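Local coordinates for protein putative short-chain dehydrogenase/reductase (Burkholderia xenovorans, PDB 5JY1) that binds NAD and is probably an oxidoreductase that interconverts alcohol and carbonyl groups, at residues S77-V82 and M131-V136; E117-T122 and N165-G170; A235-S240 and R244-E249. One frame throughout, in Å; residues are numbered along the deposited sequence.

Overall arrangement
The three contacts illustrate how a Rossmann-type fold divides its labour around one parallel sheet. Interactions 1 and 2 share helix 113-141: one of its turns meets helix 75-89, and an earlier turn meets helix 162-182. Interaction 3 lies after both in the chain and joins the end of helix 227-239 to the loop leading into strand 250-253. Interaction 1 is partly buried, whereas interactions 2 and 3 are buried. All three rest on apolar contact without a hydrogen bond between their segments. Alanine is the small partner in both helix pairs, whereas interaction 3 sets phenylalanine rings against a valine. Interaction 2 adds a lysine that grips NAD.

Interaction 1: residues S77-V82 and M131-V136; sequences SIEAAV and MRAAFV
On one face of the parallel sheet of the Rossmann fold, helices 75-89 and 113-141 lie side by side, and Val-82 and Glu-79 pack against Ala-133. The two helical segments run in nearly the same direction, crossing at -26°, and their axes approach to 9.3 Å. At this spacing the small side chain of Ala-133, pointing toward the neighbouring helix, fills the seam. Ala-133 CB touches Val-82 CG2 at 3.9 Å. From the adjoining turn, Glu-79 CG brushes Ala-133 CB at 4.1 Å.

Val-82 divides its two methyls between side chain and backbone. CG1, anti to the backbone N (chi1 168°), reaches forward to lie 3.8 Å from Ala-133 O, while CG2 takes the methyl-to-methyl contact. Helix 75-89 is the crossover of a beta-alpha-beta unit, linking strand 64-69 to the central strand 94-97; helix 113-141 then leads on to strand 144-149. Contact between successive connections on one side of the sheet is thus the principle at work here. Toward the loop before strand 94-97, Leu-92 is touched by both Val-82 and Ala-134. Glu-79 extends beyond CG, so that its aliphatic part alone meets Ala-133 and its carboxylate is carried away from the alanine. On another side of helix 113-141, Arg-132 donates from NH1 to Lys-111 O of the second subunit.

Interaction 2: residues E117-T122 and N165-G170; sequences EQTLTT and NTAKAG. With NAD (nicotinamide-adenine-dinucleotide), chain E.
Ala-167 presents its CB to Thr-119 and Leu-120 where helix 162-182 lies against helix 113-141. Thr-119 CG2 presses on Ala-167 CB at 3.6 Å, and Leu-120 CD2 joins it at 3.9 Å from the same CB. The hydroxyl of Thr-119 turns to other partners, Asp-163 OD2 and Met-115 O.

The next residue, Lys-168, belongs with Tyr-164 to the YxxxK signature of the short-chain dehydrogenases. From CB its chain leaves the helix, turns about the CB-CG bond (chi2 -63°), and then runs nearly straight through CD. CE arrives beside the nicotinamide ribose, 3.2 Å from NAD O2D. At the tip, NZ donates a hydrogen bond of 2.9 Å to NAD O3D and lies 3.3 Å from NAD O2D. A further bond from NZ to Phe-149 O steadies the amine, while Tyr-164 OH bonds NAD as well. Leu-120 also packs on Trp-125 of the second subunit, and Ala-169 meets Ala-169 of that subunit, as in the four-helix interfaces of this family. Apolar methyls fill the gap between the helices, and one polar tip ties that framework to the ribose, consistent with fixing the nicotinamide end of NAD.

Interaction 3: residues A235-S240 and R244-E249; sequences AVFFAS and RFVTGE
Val-246 carries the closer packing, most of all through CG1, and its two methyls meet different phenylalanines of helix 227-239. CG1 comes to the edge of the Phe-238 ring, near its plane, at 3.9 Å from CE1. CG2 approaches the Phe-237 ring obliquely and more loosely, at 4.3 Å from CZ. The rings themselves are packed together, for Phe-237 CD2 sits 3.8 Å above the plane of Phe-238, over the ring centre. One face of Phe-238 is therefore covered by its sequence neighbour while an edge receives the valine. The split arises from the torsion of Val-246, whose CG1 stands anti to the backbone N (chi1 -177°) and whose CG2 lies beside it.

These residues occupy the last part of the Rossmann fold, where helix 227-239 turns back into the loop feeding strand 250-253, an outermost strand of this chain's sheet. Phe-238 reaches down onto the sheet, touching Val-147 of strand 144-149 and Asn-190 and Ile-192 of strand 187-194. The loop is held along that second strand too, through backbone bonds of Gly-248 with Val-189 and of Glu-249 with Ala-191. Phe-237 goes a different way, stacking on Phe-237 of the third subunit, so the same pair of neighbouring rings serves both the interior and the subunit interface.

Nearer the turn the packing is loose. Ser-240 O and Arg-244 N stay 4.1 Å apart with no hydrogen bond between them, and Ser-240 O is instead bonded by Arg-145 NE. Arg-244, only partly buried, leads away from the helix: its NE forms a salt bridge with Glu-241 OE1, and its NH1 another with Asp-230 OD1 of the third subunit.

Interaction 1: residues S77-V82 and M131-V136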
loop_
_atom_site.group_PDB
_atom_site.type_symbol
_atom_site.label_atom_id
_atom_site.label_comp_id
_atom_site.label_asym_id
_atom_site.label_seq_id
_atom_site.Cartn_x
_atom_site.Cartn_y
_atom_site.Cartn_z
ATOM N N SER A 77 -13.353 -19.785 -26.465
ATOM C CA SER A 77 -14.266 -18.701 -26.829
ATOM C C SER A 77 -13.568 -17.351 -26.768
ATOM O O SER A 77 -13.762 -16.500 -27.645
ATOM C CB SER A 77 -15.480 -18.708 -25.899
ATOM O OG SER A 77 -16.406 -17.686 -26.252
ATOM N N ILE A 78 -12.754 -17.143 -25.734
ATOM C CA ILE A 78 -11.963 -15.921 -25.623
ATOM C C ILE A 78 -11.003 -15.802 -26.801
ATOM O O ILE A 78 -10.885 -14.742 -27.427
ATOM C CB ILE A 78 -11.209 -15.905 -24.282
ATOM C CG1 ILE A 78 -12.189 -15.770 -23.120
ATOM C CG2 ILE A 78 -10.193 -14.792 -24.282
ATOM C CD1 ILE A 78 -11.544 -15.988 -21.750
ATOM N N GLU A 79 -10.297 -16.895 -27.116
ATOM C CA GLU A 79 -9.338 -16.862 -28.214
ATOM C C GLU A 79 -10.037 -16.586 -29.537
ATOM O O GLU A 79 -9.524 -15.835 -30.376
ATOM C CB GLU A 79 -8.561 -18.183 -28.273
ATOM C CG GLU A 79 -7.578 -18.331 -27.124
ATOM C CD GLU A 79 -6.807 -19.630 -27.157
ATOM O OE1 GLU A 79 -7.258 -20.572 -27.832
ATOM O OE2 GLU A 79 -5.750 -19.707 -26.493
ATOM N N ALA A 80 -11.236 -17.138 -29.710
ATOM C CA ALA A 80 -11.999 -16.870 -30.925
ATOM C C ALA A 80 -12.394 -15.399 -31.014
ATOM O O ALA A 80 -12.352 -14.801 -32.096
ATOM C CB ALA A 80 -13.230 -17.783 -30.972
ATOM N N ALA A 81 -12.759 -14.794 -29.883
ATOM C CA ALA A 81 -13.130 -13.383 -29.890
ATOM C C ALA A 81 -11.937 -12.490 -30.218
ATOM O O ALA A 81 -12.082 -11.481 -30.921
ATOM C CB ALA A 81 -13.732 -12.996 -28.539
ATOM N N VAL A 82 -10.750 -12.845 -29.720
ATOM C CA VAL A 82 -9.543 -12.089 -30.056
ATOM C C VAL A 82 -9.249 -12.187 -31.551
ATOM O O VAL A 82 -8.903 -11.186 -32.194
ATOM C CB VAL A 82 -8.355 -12.576 -29.200
ATOM C CG1 VAL A 82 -7.047 -12.022 -29.731
ATOM C CG2 VAL A 82 -8.547 -12.161 -27.740
ATOM N N MET A 131 -5.653 -12.078 -21.534
ATOM C CA MET A 131 -4.359 -11.393 -21.609
ATOM C C MET A 131 -3.385 -12.134 -22.512
ATOM O O MET A 131 -2.719 -11.524 -23.354
ATOM C CB MET A 131 -3.761 -11.242 -20.211
ATOM C CG MET A 131 -4.502 -10.231 -19.378
ATOM S SD MET A 131 -3.899 -10.133 -17.679
ATOM C CE MET A 131 -2.197 -9.722 -17.939
ATOM N N ARG A 132 -3.257 -13.449 -22.323
ATOM C CA ARG A 132 -2.301 -14.190 -23.138
ATOM C C ARG A 132 -2.729 -14.280 -24.605
ATOM O O ARG A 132 -1.866 -14.325 -25.488
ATOM C CB ARG A 132 -2.069 -15.573 -22.524
ATOM C CG ARG A 132 -1.235 -15.478 -21.230
ATOM C CD ARG A 132 -1.632 -16.508 -20.154
ATOM N NE ARG A 132 -1.641 -17.891 -20.639
ATOM C CZ ARG A 132 -0.575 -18.688 -20.675
ATOM N NH1 ARG A 132 0.613 -18.242 -20.289
ATOM N NH2 ARG A 132 -0.695 -19.942 -21.097
ATOM N N ALA A 133 -4.037 -14.263 -24.896
ATOM C CA ALA A 133 -4.470 -14.268 -26.294
ATOM C C ALA A 133 -4.257 -12.908 -26.952
ATOM O O ALA A 133 -3.754 -12.836 -28.081
ATOM C CB ALA A 133 -5.937 -14.686 -26.398
ATOM N N ALA A 134 -4.630 -11.823 -26.259
ATOM C CA ALA A 134 -4.440 -10.482 -26.807
ATOM C C ALA A 134 -2.963 -10.124 -26.921
ATOM O O ALA A 134 -2.577 -9.331 -27.788
ATOM C CB ALA A 134 -5.172 -9.457 -25.934
ATOM N N PHE A 135 -2.128 -10.710 -26.062
ATOM C CA PHE A 135 -0.686 -10.492 -26.111
ATOM C C PHE A 135 -0.092 -10.755 -27.491
ATOM O O PHE A 135 0.862 -10.082 -27.890
ATOM C CB PHE A 135 -0.025 -11.394 -25.064
ATOM C CG PHE A 135 1.472 -11.439 -25.138
ATOM C CD1 PHE A 135 2.243 -10.403 -24.622
ATOM C CD2 PHE A 135 2.112 -12.560 -25.660
ATOM C CE1 PHE A 135 3.628 -10.467 -24.662
ATOM C CE2 PHE A 135 3.491 -12.627 -25.705
ATOM C CZ PHE A 135 4.250 -11.594 -25.213
ATOM N N VAL A 136 -0.622 -11.728 -28.231
ATOM C CA VAL A 136 -0.001 -12.119 -29.495
ATOM C C VAL A 136 -0.066 -10.958 -30.488
ATOM O O VAL A 136 0.990 -10.523 -30.973
ATOM C CB VAL A 136 -0.632 -13.406 -30.052
ATOM C CG1 VAL A 136 -0.057 -13.753 -31.426
ATOM C CG2 VAL A 136 -0.428 -14.555 -29.055
#

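Interaction 2: residues E117-T122 and N165-G170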
loop_
_atom_site.group_PDB
_atom_site.type_symbol
_atom_site.label_atom_id
_atom_site.label_comp_id
_atom_site.label_asym_id
_atom_site.label_seq_id
_atom_site.Cartn_x
_atom_site.Cartn_y
_atom_site.Cartn_z
ATOM N N GLU A 117 -14.303 -21.958 -7.043
ATOM C CA GLU A 117 -13.912 -22.367 -8.386
ATOM C C GLU A 117 -14.583 -21.500 -9.449
ATOM O O GLU A 117 -13.936 -21.064 -10.410
ATOM C CB GLU A 117 -14.262 -23.841 -8.594
ATOM C CG GLU A 117 -13.822 -24.397 -9.942
ATOM C CD GLU A 117 -14.081 -25.890 -10.069
ATOM O OE1 GLU A 117 -14.637 -26.488 -9.121
ATOM O OE2 GLU A 117 -13.727 -26.462 -11.120
ATOM N N GLN A 118 -15.884 -21.239 -9.291
ATOM C CA GLN A 118 -16.603 -20.443 -10.278
ATOM C C GLN A 118 -16.069 -19.018 -10.332
ATOM O O GLN A 118 -15.919 -18.441 -11.418
ATOM C CB GLN A 118 -18.095 -20.440 -9.954
ATOM C CG GLN A 118 -18.948 -19.683 -10.947
ATOM C CD GLN A 118 -20.373 -19.528 -10.468
ATOM O OE1 GLN A 118 -20.884 -18.413 -10.359
ATOM N NE2 GLN A 118 -21.022 -20.648 -10.168
ATOM N N THR A 119 -15.779 -18.433 -9.167
ATOM C CA THR A 119 -15.271 -17.067 -9.140
ATOM C C THR A 119 -13.848 -16.992 -9.684
ATOM O O THR A 119 -13.514 -16.060 -10.421
ATOM C CB THR A 119 -15.348 -16.510 -7.718
ATOM O OG1 THR A 119 -16.723 -16.448 -7.315
ATOM C CG2 THR A 119 -14.774 -15.121 -7.671
ATOM N N LEU A 120 -13.001 -17.971 -9.355
ATOM C CA LEU A 120 -11.669 -18.016 -9.956
ATOM C C LEU A 120 -11.754 -18.145 -11.476
ATOM O O LEU A 120 -10.973 -17.516 -12.202
ATOM C CB LEU A 120 -10.856 -19.173 -9.364
ATOM C CG LEU A 120 -10.348 -18.993 -7.930
ATOM C CD1 LEU A 120 -9.774 -20.306 -7.439
ATOM C CD2 LEU A 120 -9.297 -17.880 -7.826
ATOM N N THR A 121 -12.716 -18.926 -11.980
ATOM C CA THR A 121 -12.846 -19.090 -13.428
ATOM C C THR A 121 -13.296 -17.794 -14.098
ATOM O O THR A 121 -12.678 -17.345 -15.072
ATOM C CB THR A 121 -13.825 -20.218 -13.759
ATOM O OG1 THR A 121 -13.370 -21.449 -13.180
ATOM C CG2 THR A 121 -13.955 -20.384 -15.279
ATOM N N THR A 122 -14.374 -17.177 -13.595
ATOM C CA THR A 122 -14.963 -16.044 -14.311
ATOM C C THR A 122 -14.144 -14.772 -14.153
ATOM O O THR A 122 -14.182 -13.900 -15.029
ATOM C CB THR A 122 -16.404 -15.783 -13.855
ATOM O OG1 THR A 122 -16.416 -15.406 -12.471
ATOM C CG2 THR A 122 -17.268 -17.013 -14.052
ATOM N N ASN A 165 -13.140 -11.685 -3.191
ATOM C CA ASN A 165 -11.970 -10.956 -2.701
ATOM C C ASN A 165 -10.681 -11.689 -3.032
ATOM O O ASN A 165 -9.670 -11.066 -3.377
ATOM C CB ASN A 165 -12.060 -10.745 -1.184
ATOM C CG ASN A 165 -13.306 -10.002 -0.752
ATOM O OD1 ASN A 165 -13.944 -9.292 -1.543
ATOM N ND2 ASN A 165 -13.666 -10.158 0.522
ATOM N N THR A 166 -10.698 -13.019 -2.917
ATOM C CA THR A 166 -9.530 -13.831 -3.235
ATOM C C THR A 166 -9.196 -13.761 -4.720
ATOM O O THR A 166 -8.045 -13.515 -5.099
ATOM C CB THR A 166 -9.800 -15.269 -2.801
ATOM O OG1 THR A 166 -9.976 -15.292 -1.377
ATOM C CG2 THR A 166 -8.649 -16.189 -3.194
ATOM N N ALA A 167 -10.197 -13.966 -5.578
ATOM C CA ALA A 167 -9.943 -13.978 -7.019
ATOM C C ALA A 167 -9.499 -12.607 -7.516
ATOM O O ALA A 167 -8.554 -12.506 -8.310
ATOM C CB ALA A 167 -11.192 -14.440 -7.769
ATOM N N LYS A 168 -10.152 -11.540 -7.047
ATOM C CA LYS A 168 -9.786 -10.199 -7.501
ATOM C C LYS A 168 -8.426 -9.768 -6.956
ATOM O O LYS A 168 -7.708 -9.003 -7.613
ATOM C CB LYS A 168 -10.877 -9.195 -7.115
ATOM C CG LYS A 168 -12.216 -9.363 -7.857
ATOM C CD LYS A 168 -12.063 -9.130 -9.355
ATOM C CE LYS A 168 -13.411 -8.808 -10.000
ATOM N NZ LYS A 168 -13.255 -8.409 -11.435
ATOM N N ALA A 169 -8.034 -10.262 -5.777
ATOM C CA ALA A 169 -6.664 -10.042 -5.327
ATOM C C ALA A 169 -5.669 -10.714 -6.270
ATOM O O ALA A 169 -4.631 -10.129 -6.610
ATOM C CB ALA A 169 -6.488 -10.558 -3.894
ATOM N N GLY A 170 -5.970 -11.941 -6.706
ATOM C CA GLY A 170 -5.133 -12.588 -7.708
ATOM C C GLY A 170 -4.969 -11.752 -8.966
ATOM O O GLY A 170 -3.885 -11.711 -9.561
HETATM P PA NAD E . -22.547 -6.380 -14.112
HETATM O O1A NAD E . -23.093 -7.530 -13.323
HETATM O O2A NAD E . -23.482 -5.180 -14.165
HETATM O O5B NAD E . -22.158 -6.852 -15.667
HETATM C C5B NAD E . -21.497 -8.062 -15.793
HETATM C C4B NAD E . -21.400 -8.408 -17.334
HETATM O O4B NAD E . -20.683 -9.472 -17.469
HETATM C C3B NAD E . -22.836 -8.777 -17.847
HETATM O O3B NAD E . -23.100 -8.113 -19.045
HETATM C C2B NAD E . -22.754 -10.272 -18.033
HETATM O O2B NAD E . -23.789 -10.755 -19.021
HETATM C C1B NAD E . -21.515 -10.426 -18.462
HETATM N N9A NAD E . -21.061 -11.793 -18.282
HETATM C C8A NAD E . -21.343 -12.586 -17.246
HETATM N N7A NAD E . -20.756 -13.748 -17.451
HETATM C C5A NAD E . -20.108 -13.678 -18.617
HETATM C C6A NAD E . -19.342 -14.629 -19.295
HETATM N N6A NAD E . -18.928 -16.003 -19.049
HETATM N N1A NAD E . -18.793 -14.319 -20.453
HETATM C C2A NAD E . -18.980 -13.065 -20.984
HETATM N N3A NAD E . -19.729 -12.138 -20.339
HETATM C C4A NAD E . -20.291 -12.467 -19.133
HETATM O O3 NAD E . -21.102 -5.952 -13.439
HETATM P PN NAD E . -20.571 -4.470 -13.010
HETATM O O1N NAD E . -21.245 -4.058 -11.711
HETATM O O2N NAD E . -20.819 -3.391 -14.081
HETATM O O5D NAD E . -18.952 -4.635 -12.698
HETATM C C5D NAD E . -18.051 -4.770 -13.796
HETATM C C4D NAD E . -16.596 -4.991 -13.265
HETATM O O4D NAD E . -16.310 -4.104 -12.314
HETATM C C3D NAD E . -16.518 -6.368 -12.598
HETATM O O3D NAD E . -15.317 -6.941 -12.805
HETATM C C2D NAD E . -16.704 -6.037 -11.097
HETATM O O2D NAD E . -16.152 -7.177 -10.316
HETATM C C1D NAD E . -16.033 -4.914 -10.950
HETATM N N1N NAD E . -16.512 -4.112 -9.835
HETATM C C2N NAD E . -17.653 -3.379 -9.941
HETATM C C3N NAD E . -18.113 -2.611 -8.869
HETATM C C7N NAD E . -19.382 -1.798 -8.974
HETATM O O7N NAD E . -19.676 -0.990 -8.106
HETATM N N7N NAD E . -20.245 -1.966 -10.077
HETATM C C4N NAD E . -17.403 -2.599 -7.696
HETATM C C5N NAD E . -16.266 -3.319 -7.588
HETATM C C6N NAD E . -15.808 -4.084 -8.671
#

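Interaction 3: residues A235-S240 and R244-E249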
loop_
_atom_site.group_PDB
_atom_site.type_symbol
_atom_site.label_atom_id
_atom_site.label_comp_id
_atom_site.label_asym_id
_atom_site.label_seq_id
_atom_site.Cartn_x
_atom_site.Cartn_y
_atom_site.Cartn_z
ATOM N N ALA A 235 -10.989 4.395 -17.778
ATOM C CA ALA A 235 -10.611 3.356 -18.725
ATOM C C ALA A 235 -9.975 3.950 -19.978
ATOM O O ALA A 235 -8.992 3.411 -20.499
ATOM C CB ALA A 235 -11.838 2.521 -19.090
ATOM N N VAL A 236 -10.537 5.049 -20.493
ATOM C CA VAL A 236 -9.945 5.692 -21.665
ATOM C C VAL A 236 -8.510 6.125 -21.373
ATOM O O VAL A 236 -7.608 5.931 -22.197
ATOM C CB VAL A 236 -10.816 6.879 -22.122
ATOM C CG1 VAL A 236 -10.084 7.697 -23.191
ATOM C CG2 VAL A 236 -12.143 6.374 -22.688
ATOM N N PHE A 237 -8.273 6.717 -20.198
ATOM C CA PHE A 237 -6.910 7.083 -19.816
ATOM C C PHE A 237 -5.966 5.892 -19.938
ATOM O O PHE A 237 -4.929 5.970 -20.609
ATOM C CB PHE A 237 -6.893 7.632 -18.386
ATOM C CG PHE A 237 -5.499 7.896 -17.843
ATOM C CD1 PHE A 237 -4.724 8.939 -18.345
ATOM C CD2 PHE A 237 -4.987 7.114 -16.816
ATOM C CE1 PHE A 237 -3.448 9.181 -17.849
ATOM C CE2 PHE A 237 -3.711 7.355 -16.300
ATOM C CZ PHE A 237 -2.948 8.393 -16.814
ATOM N N PHE A 238 -6.330 4.768 -19.320
ATOM C CA PHE A 238 -5.467 3.595 -19.310
ATOM C C PHE A 238 -5.452 2.850 -20.635
ATOM O O PHE A 238 -4.707 1.870 -20.759
ATOM C CB PHE A 238 -5.888 2.634 -18.190
ATOM C CG PHE A 238 -5.431 3.070 -16.827
ATOM C CD1 PHE A 238 -4.077 3.126 -16.531
ATOM C CD2 PHE A 238 -6.342 3.416 -15.844
ATOM C CE1 PHE A 238 -3.638 3.527 -15.280
ATOM C CE2 PHE A 238 -5.912 3.820 -14.595
ATOM C CZ PHE A 238 -4.558 3.878 -14.314
ATOM N N ALA A 239 -6.257 3.272 -21.613
ATOM C CA ALA A 239 -6.275 2.642 -22.927
ATOM C C ALA A 239 -5.617 3.495 -24.004
ATOM O O ALA A 239 -5.615 3.094 -25.178
ATOM C CB ALA A 239 -7.722 2.330 -23.339
ATOM N N SER A 240 -5.055 4.644 -23.643
ATOM C CA SER A 240 -4.624 5.662 -24.592
ATOM C C SER A 240 -3.143 5.988 -24.407
ATOM O O SER A 240 -2.458 5.438 -23.537
ATOM C CB SER A 240 -5.460 6.930 -24.427
ATOM O OG SER A 240 -5.128 7.592 -23.206
ATOM N N ARG A 244 0.914 6.317 -21.357
ATOM C CA ARG A 244 2.021 5.598 -21.980
ATOM C C ARG A 244 3.203 5.386 -21.042
ATOM O O ARG A 244 4.055 4.537 -21.333
ATOM C CB ARG A 244 2.495 6.348 -23.234
ATOM C CG ARG A 244 3.178 7.676 -22.900
ATOM C CD ARG A 244 3.174 8.658 -24.046
ATOM N NE ARG A 244 3.755 8.117 -25.272
ATOM C CZ ARG A 244 5.021 8.290 -25.641
ATOM N NH1 ARG A 244 5.859 8.980 -24.871
ATOM N NH2 ARG A 244 5.451 7.774 -26.785
ATOM N N PHE A 245 3.294 6.137 -19.935
ATOM C CA PHE A 245 4.381 5.960 -18.976
ATOM C C PHE A 245 3.883 5.417 -17.636
ATOM O O PHE A 245 4.605 5.493 -16.634
ATOM C CB PHE A 245 5.138 7.282 -18.788
ATOM C CG PHE A 245 6.604 7.119 -18.401
ATOM C CD1 PHE A 245 7.442 6.253 -19.103
ATOM C CD2 PHE A 245 7.150 7.876 -17.363
ATOM C CE1 PHE A 245 8.792 6.127 -18.756
ATOM C CE2 PHE A 245 8.500 7.751 -17.006
ATOM C CZ PHE A 245 9.320 6.878 -17.700
ATOM N N VAL A 246 2.678 4.840 -17.611
ATOM C CA VAL A 246 2.054 4.283 -16.407
ATOM C C VAL A 246 1.826 2.791 -16.631
ATOM O O VAL A 246 1.105 2.407 -17.555
ATOM C CB VAL A 246 0.714 4.974 -16.099
ATOM C CG1 VAL A 246 0.111 4.435 -14.785
ATOM C CG2 VAL A 246 0.871 6.486 -16.040
ATOM N N THR A 247 2.391 1.948 -15.767
ATOM C CA THR A 247 2.115 0.525 -15.878
ATOM C C THR A 247 2.266 -0.133 -14.510
ATOM O O THR A 247 3.039 0.331 -13.667
ATOM C CB THR A 247 3.023 -0.138 -16.926
ATOM O OG1 THR A 247 2.504 -1.436 -17.245
ATOM C CG2 THR A 247 4.463 -0.291 -16.412
ATOM N N GLY A 248 1.493 -1.196 -14.291
ATOM C CA GLY A 248 1.528 -1.935 -13.038
ATOM C C GLY A 248 0.805 -1.266 -11.895
ATOM O O GLY A 248 0.994 -1.672 -10.741
ATOM N N GLU A 249 -0.029 -0.269 -12.177
ATOM C CA GLU A 249 -0.665 0.510 -11.129
ATOM C C GLU A 249 -2.079 0.023 -10.848
ATOM O O GLU A 249 -2.714 -0.633 -11.674
ATOM C CB GLU A 249 -0.706 1.990 -11.522
ATOM C CG GLU A 249 0.630 2.703 -11.341
ATOM C CD GLU A 249 0.989 2.852 -9.873
ATOM O OE1 GLU A 249 0.666 3.900 -9.280
ATOM O OE2 GLU A 249 1.573 1.911 -9.295
#